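Chitinase (Chromobacterium violaceum, PDB 4TXG) probably binds chitin and hydrolyses its glycosidic bonds as a family 18 glycoside hydrolase. Local coordinates at residues Gln432-Ile436 / Thr701-Asn706; Phe695-Thr701 / Asp733-Val739. All blocks are in the same frame, centred on the assembly; numbering follows the deposited sequence.

Interaction 1. Residues Gln432-Ile436 / Thr701-Asn706; sequences QYGNI and TSAPAN
The flat amide of Asn-706 meets the backbone of Gln-432 at its edge: Asn-706 ND2 donates to Gln-432 O over 2.9 Å, with an N-H...O angle of 160°. The acceptor lies close to the plane of the amide, whereas the donor itself is tilted from the plane of the Gln-432 carbonyl. The side chain gets there through a chi1 of 56°, which sets CG between the backbone N and the carbonyl carbon. The five-membered ring of Pro-704 presents its CG corner to the peptide groups of 432-434, with Pro-704 CG 3.3 Å from Tyr-433 O. That same carbonyl oxygen accepts from Ile-436 N within its own loop, so the proline rests against a turn that is already braced. Gly-434 passes Pro-704 with the two CA atoms 5.7 Å apart. On another side of Pro-704 the extended end of Ile-436 arrives: Ile-436 CD1 lies 3.6 Å from Pro-704 CA and 4.0 Å from Pro-704 CG. Chi2 of -174° carries CD1 out to this position, while CG2 comes only loosely near Ser-702 O. The joint is small, burying 236 Å² in total, and pairs one directed bond with one apolar patch. Through it a loop within the glycosyl hydrolase family 18 range is fastened to one within the Chitinase C range, so the contact ties two regions of the chain that are far apart in sequence. It sits between the loop that precedes helix 441-448 and the loop that leaves strand 694-700; Trp-443 of that helix packs on Ile-436 and donates through NE1 to Ser-702 O, while Tyr-760 touches both Gln-432 and Asn-706.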
ATOM      1  N   GLN A 432       7.862  17.997  19.926  1.00 12.66           N
ATOM      2  CA  GLN A 432       8.352  16.626  19.764  1.00 13.18           C
ATOM      3  C   GLN A 432       8.258  16.103  18.327  1.00 12.19           C
ATOM      4  O   GLN A 432       8.996  15.198  17.950  1.00 10.80           O
ATOM      5  CB  GLN A 432       7.580  15.676  20.683  1.00 14.98           C
ATOM      6  CG  GLN A 432       7.768  15.930  22.179  1.00 21.56           C
ATOM      7  CD  GLN A 432       6.622  16.716  22.783  1.00 25.57           C
ATOM      8  OE1 GLN A 432       6.172  17.720  22.221  1.00 20.81           O
ATOM      9  NE2 GLN A 432       6.132  16.255  23.929  1.00 28.93           N
ATOM     10  N   TYR A 433       7.342  16.646  17.532  1.00  9.30           N
ATOM     11  CA  TYR A 433       7.154  16.139  16.173  1.00  8.62           C
ATOM     12  C   TYR A 433       8.126  16.767  15.167  1.00 12.33           C
ATOM     13  O   TYR A 433       8.170  16.367  14.007  1.00 10.44           O
ATOM     14  CB  TYR A 433       5.715  16.357  15.724  1.00  8.67           C
ATOM     15  CG  TYR A 433       4.756  15.271  16.172  1.00 10.96           C
ATOM     16  CD1 TYR A 433       4.736  14.823  17.487  1.00 14.34           C
ATOM     17  CD2 TYR A 433       3.855  14.705  15.279  1.00 12.50           C
ATOM     18  CE1 TYR A 433       3.846  13.831  17.896  1.00 13.91           C
ATOM     19  CE2 TYR A 433       2.963  13.717  15.687  1.00 11.12           C
ATOM     20  CZ  TYR A 433       2.966  13.285  16.983  1.00 13.67           C
ATOM     21  OH  TYR A 433       2.069  12.310  17.369  1.00 13.00           O
ATOM     22  N   GLY A 434       8.915  17.735  15.624  1.00 13.28           N
ATOM     23  CA  GLY A 434       9.991  18.289  14.815  1.00 14.34           C
ATOM     24  C   GLY A 434       9.569  18.824  13.455  1.00 13.23           C
ATOM     25  O   GLY A 434      10.307  18.696  12.475  1.00 12.23           O
ATOM     26  N   ASN A 435       8.382  19.419  13.413  1.00 11.06           N
ATOM     27  CA  ASN A 435       7.775  19.956  12.192  1.00 13.11           C
ATOM     28  C   ASN A 435       7.707  18.982  11.022  1.00 11.95           C
ATOM     29  O   ASN A 435       7.817  19.375   9.856  1.00 12.60           O
ATOM     30  CB  ASN A 435       8.496  21.217  11.759  1.00 17.15           C
ATOM     31  CG  ASN A 435       8.142  22.394  12.636  1.00 23.68           C
ATOM     32  OD1 ASN A 435       8.896  22.743  13.537  1.00 23.48           O
ATOM     33  ND2 ASN A 435       6.962  22.984  12.406  1.00 23.77           N
ATOM     34  N   ILE A 436       7.494  17.714  11.346  1.00 10.03           N
ATOM     35  CA  ILE A 436       7.224  16.707  10.335  1.00  8.29           C
ATOM     36  C   ILE A 436       5.722  16.510  10.188  1.00 11.38           C
ATOM     37  O   ILE A 436       5.054  16.113  11.139  1.00 13.50           O
ATOM     38  CB  ILE A 436       7.892  15.374  10.690  1.00  8.42           C
ATOM     39  CG1 ILE A 436       9.420  15.563  10.698  1.00 14.70           C
ATOM     40  CG2 ILE A 436       7.470  14.271   9.704  1.00 10.73           C
ATOM     41  CD1 ILE A 436      10.198  14.291  10.883  1.00 17.22           C
ATOM     42  N   THR A 701      13.374   8.236   8.355  1.00  6.82           N
ATOM     43  CA  THR A 701      13.111   9.639   8.655  1.00  6.98           C
ATOM     44  C   THR A 701      11.620   9.966   8.781  1.00  6.92           C
ATOM     45  O   THR A 701      11.248  11.129   8.900  1.00  7.66           O
ATOM     46  CB  THR A 701      13.708  10.542   7.566  1.00  9.25           C
ATOM     47  OG1 THR A 701      13.307  10.044   6.280  1.00  8.68           O
ATOM     48  CG2 THR A 701      15.246  10.555   7.657  1.00  9.57           C
ATOM     49  N   SER A 702      10.775   8.943   8.723  1.00  8.51           N
ATOM     50  CA  SER A 702       9.363   9.112   9.056  1.00  6.64           C
ATOM     51  C   SER A 702       9.210   9.590  10.503  1.00  8.49           C
ATOM     52  O   SER A 702       8.256  10.305  10.826  1.00  9.05           O
ATOM     53  CB  SER A 702       8.590   7.794   8.831  1.00  6.41           C
ATOM     54  OG  SER A 702       9.192   6.714   9.549  1.00  6.31           O
ATOM     55  N   ALA A 703      10.159   9.217  11.366  1.00  6.84           N
ATOM     56  CA  ALA A 703      10.170   9.717  12.743  1.00  7.31           C
ATOM     57  C   ALA A 703      11.173  10.839  12.848  1.00  8.22           C
ATOM     58  O   ALA A 703      12.244  10.776  12.234  1.00  7.63           O
ATOM     59  CB  ALA A 703      10.515   8.606  13.736  1.00  9.15           C
ATOM     60  N   PRO A 704      10.837  11.875  13.624  1.00  8.58           N
ATOM     61  CA  PRO A 704      11.762  12.987  13.862  1.00  9.65           C
ATOM     62  C   PRO A 704      13.070  12.492  14.459  1.00  8.17           C
ATOM     63  O   PRO A 704      13.091  11.469  15.138  1.00  9.68           O
ATOM     64  CB  PRO A 704      11.010  13.873  14.859  1.00 11.86           C
ATOM     65  CG  PRO A 704       9.584  13.501  14.722  1.00 10.67           C
ATOM     66  CD  PRO A 704       9.540  12.069  14.296  1.00  9.70           C
ATOM     67  N   ALA A 705      14.152  13.220  14.222  1.00  9.50           N
ATOM     68  CA  ALA A 705      15.470  12.734  14.619  1.00 11.47           C
ATOM     69  C   ALA A 705      15.770  13.028  16.088  1.00 17.27           C
ATOM     70  O   ALA A 705      16.888  13.403  16.439  1.00 26.47           O
ATOM     71  CB  ALA A 705      16.545  13.351  13.722  1.00 13.13           C
ATOM     72  N   ASN A 706      14.772  12.849  16.947  1.00 12.81           N
ATOM     73  CA  ASN A 706      14.957  13.065  18.376  1.00 11.40           C
ATOM     74  C   ASN A 706      14.710  11.793  19.190  1.00 11.39           C
ATOM     75  O   ASN A 706      14.439  11.854  20.397  1.00 12.85           O
ATOM     76  CB  ASN A 706      14.047  14.191  18.864  1.00 13.16           C
ATOM     77  CG  ASN A 706      12.578  13.938  18.556  1.00 12.07           C
ATOM     78  OD1 ASN A 706      12.203  12.867  18.091  1.00 12.68           O
ATOM     79  ND2 ASN A 706      11.746  14.935  18.821  1.00 15.89           N
TER

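Interaction 2. Residues Phe695-Thr701 / Asp733-Val739; sequences FQFDVPT and DFNRVSV. With CS (cesium ion), chain G.
A cesium ion sits beside this strand pair, held by Phe-734 O at 3.0 Å and by a water that also donates to Asp-698 OD1; Ser-719 OG is its third ligand. Next to it the Asp-698 side chain is laid over the Phe-734 ring: Asp-698 CB stands 3.9 Å from the ring centroid in a CH-pi contact, and the carboxylate and ring planes differ by just 8°. The edge of the same ring faces the Val-699 to Pro-700 peptide. Arg-736 extends from CG to NE and then divides its donors. Arg-736 NE gives a 2.8 Å bond to Gln-696 OE1, in the carbonyl plane on a lone pair, and Arg-736 NH1 makes a weak hydrogen bond of 2.9 Å, part of a salt bridge, to Asp-698 OD1. The carboxylate stands nearly upright to the guanidinium, 81° between planes, and Phe-697 N lies over the centre of one guanidinium face. Strands 694-700 and 734-740 are antiparallel neighbours in a mixed sheet of the Chitinase C region, their local axes 146° apart. Phe-695 with Val-739, Phe-697 with Val-737 and Val-699 with Asn-735 are the hydrogen-bonded pairs, and each is joined by two backbone bonds. Their side chains share the face away from Arg-736. There Val-699 CG2 meets Val-737 CG2 at 3.7 Å, and Val-737 CB lies over one face of the Phe-697 ring. Past the strand end Thr-701 N still reaches Asp-733 O at 3.1 Å, while Thr-701 OG1 turns to Gly-732 O. Two waters link Asn-735 ND2 to Pro-700 O and Thr-701 O. Strand 767-773 flanks 694-700, and its His-768 binds Asp-698 OD2 through ND1 and Arg-736 NH2 through its carbonyl.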
ATOM      1  N   PHE A 695      26.244  -0.190  19.378  1.00  9.07           N
ATOM      2  CA  PHE A 695      25.267  -0.682  18.423  1.00  8.69           C
ATOM      3  C   PHE A 695      24.752   0.502  17.626  1.00 10.84           C
ATOM      4  O   PHE A 695      24.403   1.523  18.212  1.00 13.57           O
ATOM      5  CB  PHE A 695      24.113  -1.397  19.132  1.00  8.56           C
ATOM      6  CG  PHE A 695      24.561  -2.441  20.129  1.00 12.23           C
ATOM      7  CD1 PHE A 695      25.151  -3.618  19.699  1.00 13.56           C
ATOM      8  CD2 PHE A 695      24.365  -2.247  21.485  1.00 13.82           C
ATOM      9  CE1 PHE A 695      25.563  -4.587  20.610  1.00 12.75           C
ATOM     10  CE2 PHE A 695      24.771  -3.215  22.409  1.00 17.25           C
ATOM     11  CZ  PHE A 695      25.368  -4.387  21.958  1.00 12.79           C
ATOM     12  N   GLN A 696      24.727   0.379  16.301  1.00  9.43           N
ATOM     13  CA  GLN A 696      24.110   1.407  15.466  1.00  8.14           C
ATOM     14  C   GLN A 696      23.064   0.786  14.552  1.00  9.93           C
ATOM     15  O   GLN A 696      23.141  -0.396  14.226  1.00 10.26           O
ATOM     16  CB  GLN A 696      25.148   2.141  14.617  1.00  8.36           C
ATOM     17  CG  GLN A 696      26.120   2.999  15.402  1.00 12.40           C
ATOM     18  CD  GLN A 696      26.974   3.875  14.501  1.00 16.10           C
ATOM     19  OE1 GLN A 696      26.803   3.890  13.278  1.00 19.39           O
ATOM     20  NE2 GLN A 696      27.892   4.620  15.103  1.00 14.99           N
ATOM     21  N   PHE A 697      22.085   1.584  14.146  1.00  9.95           N
ATOM     22  CA  PHE A 697      21.113   1.125  13.164  1.00  7.36           C
ATOM     23  C   PHE A 697      20.418   2.327  12.536  1.00  7.57           C
ATOM     24  O   PHE A 697      20.447   3.430  13.087  1.00  9.36           O
ATOM     25  CB  PHE A 697      20.086   0.166  13.783  1.00 10.18           C
ATOM     26  CG  PHE A 697      19.510   0.631  15.099  1.00 10.26           C
ATOM     27  CD1 PHE A 697      18.374   1.433  15.134  1.00 12.84           C
ATOM     28  CD2 PHE A 697      20.086   0.242  16.297  1.00 12.42           C
ATOM     29  CE1 PHE A 697      17.833   1.855  16.343  1.00 12.86           C
ATOM     30  CE2 PHE A 697      19.551   0.661  17.508  1.00 15.24           C
ATOM     31  CZ  PHE A 697      18.424   1.470  17.531  1.00 14.49           C
ATOM     32  N   ASP A 698      19.820   2.100  11.372  1.00  8.04           N
ATOM     33  CA  ASP A 698      19.090   3.144  10.654  1.00  9.90           C
ATOM     34  C   ASP A 698      17.626   3.182  11.071  1.00  9.57           C
ATOM     35  O   ASP A 698      16.932   2.167  11.037  1.00 10.14           O
ATOM     36  CB  ASP A 698      19.177   2.925   9.139  1.00  9.81           C
ATOM     37  CG  ASP A 698      20.538   3.259   8.570  1.00 12.46           C
ATOM     38  OD1 ASP A 698      21.270   4.076   9.172  1.00 12.24           O
ATOM     39  OD2 ASP A 698      20.864   2.706   7.498  1.00 11.68           O
ATOM     40  N   VAL A 699      17.168   4.362  11.468  1.00  8.89           N
ATOM     41  CA  VAL A 699      15.756   4.613  11.722  1.00  7.87           C
ATOM     42  C   VAL A 699      15.226   5.463  10.569  1.00  6.63           C
ATOM     43  O   VAL A 699      15.853   6.463  10.216  1.00  8.76           O
ATOM     44  CB  VAL A 699      15.566   5.326  13.078  1.00 11.42           C
ATOM     45  CG1 VAL A 699      14.096   5.630  13.350  1.00 11.66           C
ATOM     46  CG2 VAL A 699      16.155   4.457  14.190  1.00 13.70           C
ATOM     47  N   PRO A 700      14.099   5.062   9.960  1.00  6.45           N
ATOM     48  CA  PRO A 700      13.630   5.873   8.826  1.00  6.47           C
ATOM     49  C   PRO A 700      13.251   7.284   9.271  1.00  7.04           C
ATOM     50  O   PRO A 700      12.869   7.494  10.424  1.00  8.27           O
ATOM     51  CB  PRO A 700      12.406   5.105   8.319  1.00  6.29           C
ATOM     52  CG  PRO A 700      11.905   4.352   9.537  1.00  8.75           C
ATOM     53  CD  PRO A 700      13.166   3.974  10.300  1.00  6.30           C
ATOM     54  N   THR A 701      13.374   8.236   8.355  1.00  6.82           N
ATOM     55  CA  THR A 701      13.111   9.639   8.655  1.00  6.98           C
ATOM     56  C   THR A 701      11.620   9.966   8.781  1.00  6.92           C
ATOM     57  O   THR A 701      11.248  11.129   8.900  1.00  7.66           O
ATOM     58  CB  THR A 701      13.708  10.542   7.566  1.00  9.25           C
ATOM     59  OG1 THR A 701      13.307  10.044   6.280  1.00  8.68           O
ATOM     60  CG2 THR A 701      15.246  10.555   7.657  1.00  9.57           C
ATOM     61  N   ASP A 733      16.916   9.411   3.748  1.00  9.55           N
ATOM     62  CA  ASP A 733      16.242   8.156   4.084  1.00  7.42           C
ATOM     63  C   ASP A 733      16.311   7.800   5.574  1.00  7.55           C
ATOM     64  O   ASP A 733      15.324   7.331   6.152  1.00  9.32           O
ATOM     65  CB  ASP A 733      16.850   6.990   3.292  1.00  8.29           C
ATOM     66  CG  ASP A 733      16.551   7.056   1.804  1.00 14.11           C
ATOM     67  OD1 ASP A 733      15.652   7.815   1.390  1.00 13.71           O
ATOM     68  OD2 ASP A 733      17.213   6.313   1.041  1.00 13.41           O
ATOM     69  N   PHE A 734      17.480   7.982   6.184  1.00  7.40           N
ATOM     70  CA  PHE A 734      17.671   7.470   7.537  1.00  7.27           C
ATOM     71  C   PHE A 734      18.335   8.433   8.483  1.00  8.30           C
ATOM     72  O   PHE A 734      19.205   9.216   8.103  1.00  8.87           O
ATOM     73  CB  PHE A 734      18.506   6.188   7.507  1.00  8.48           C
ATOM     74  CG  PHE A 734      17.914   5.109   6.657  1.00  7.93           C
ATOM     75  CD1 PHE A 734      16.726   4.500   7.029  1.00  9.41           C
ATOM     76  CD2 PHE A 734      18.537   4.711   5.484  1.00 10.62           C
ATOM     77  CE1 PHE A 734      16.175   3.492   6.250  1.00  8.53           C
ATOM     78  CE2 PHE A 734      17.982   3.714   4.685  1.00 11.88           C
ATOM     79  CZ  PHE A 734      16.807   3.102   5.067  1.00  7.52           C
ATOM     80  N   ASN A 735      17.918   8.331   9.737  1.00  7.41           N
ATOM     81  CA  ASN A 735      18.669   8.892  10.842  1.00  8.87           C
ATOM     82  C   ASN A 735      19.399   7.743  11.524  1.00 10.40           C
ATOM     83  O   ASN A 735      18.758   6.854  12.087  1.00 10.82           O
ATOM     84  CB  ASN A 735      17.737   9.601  11.824  1.00  8.13           C
ATOM     85  CG  ASN A 735      17.018  10.768  11.193  1.00 10.49           C
ATOM     86  OD1 ASN A 735      17.632  11.588  10.518  1.00 11.85           O
ATOM     87  ND2 ASN A 735      15.705  10.843  11.401  1.00 11.38           N
ATOM     88  N   ARG A 736      20.724   7.734  11.467  1.00  9.92           N
ATOM     89  CA  ARG A 736      21.441   6.627  12.089  1.00 10.29           C
ATOM     90  C   ARG A 736      21.584   6.872  13.581  1.00  9.98           C
ATOM     91  O   ARG A 736      21.986   7.947  14.013  1.00 10.08           O
ATOM     92  CB  ARG A 736      22.808   6.408  11.447  1.00 11.26           C
ATOM     93  CG  ARG A 736      23.431   5.079  11.883  1.00  9.71           C
ATOM     94  CD  ARG A 736      24.462   4.551  10.893  1.00 11.43           C
ATOM     95  NE  ARG A 736      24.900   3.212  11.293  1.00 10.06           N
ATOM     96  CZ  ARG A 736      24.260   2.092  10.974  1.00 11.25           C
ATOM     97  NH1 ARG A 736      23.145   2.128  10.242  1.00  8.52           N
ATOM     98  NH2 ARG A 736      24.736   0.926  11.393  1.00 10.90           N
ATOM     99  N   VAL A 737      21.244   5.848  14.356  1.00  7.84           N
ATOM    100  CA  VAL A 737      21.188   5.923  15.812  1.00  9.60           C
ATOM    101  C   VAL A 737      22.339   5.122  16.408  1.00 12.13           C
ATOM    102  O   VAL A 737      22.752   4.125  15.828  1.00 11.56           O
ATOM    103  CB  VAL A 737      19.831   5.382  16.310  1.00 16.26           C
ATOM    104  CG1 VAL A 737      19.862   5.038  17.791  1.00 19.74           C
ATOM    105  CG2 VAL A 737      18.736   6.384  15.990  1.00 18.94           C
ATOM    106  N   SER A 738      22.873   5.582  17.537  1.00  9.79           N
ATOM    107  CA  SER A 738      23.891   4.841  18.270  1.00 11.20           C
ATOM    108  C   SER A 738      23.463   4.650  19.716  1.00 13.16           C
ATOM    109  O   SER A 738      22.976   5.576  20.362  1.00 12.33           O
ATOM    110  CB  SER A 738      25.234   5.567  18.222  1.00 15.36           C
ATOM    111  OG  SER A 738      26.142   5.050  19.188  1.00 18.51           O
ATOM    112  N   VAL A 739      23.646   3.440  20.224  1.00 12.45           N
ATOM    113  CA  VAL A 739      23.540   3.225  21.657  1.00 13.94           C
ATOM    114  C   VAL A 739      24.672   2.290  22.066  1.00 12.16           C
ATOM    115  O   VAL A 739      24.995   1.346  21.352  1.00 13.59           O
ATOM    116  CB  VAL A 739      22.166   2.655  22.066  1.00 16.55           C
ATOM    117  CG1 VAL A 739      21.923   1.292  21.409  1.00 14.33           C
ATOM    118  CG2 VAL A 739      22.050   2.574  23.603  1.00 20.68           C
TER
HETATM  119 CS    CS G 806      22.190   9.312   7.483  1.00 92.17          CS
HETATM  120  O   HOH W   1      28.050   1.719  11.516  1.00 24.34           O
HETATM  121  O   HOH W   2      22.550   6.094   7.636  1.00 19.88           O
HETATM  122  O   HOH W   3      14.183   8.885  12.548  1.00 15.55           O
HETATM  123  O   HOH W   4      13.380  12.615  10.371  1.00 14.61           O

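In the fold
From the N terminus, the chain first passes 432-436, in the loop between helices 420-424 and 441-448 of the glycosyl hydrolase family 18 region. It then runs 264 residues before interaction 1 closes at 701-706, in the Chitinase C region. Interaction 2 opens just earlier, at 695-701, and closes at 733-739 after a far shorter excursion of 31 residues. The segments alternate, so the two loops cross rather than nest, and Thr-701 belongs to both. The first contact joins the two family regions; the second lies within one sheet. Their centres are 13 Å apart, and Ala-705 CB packs 3.5 Å from Asn-735 ND2, linking the inter-region joint directly to the strand pair.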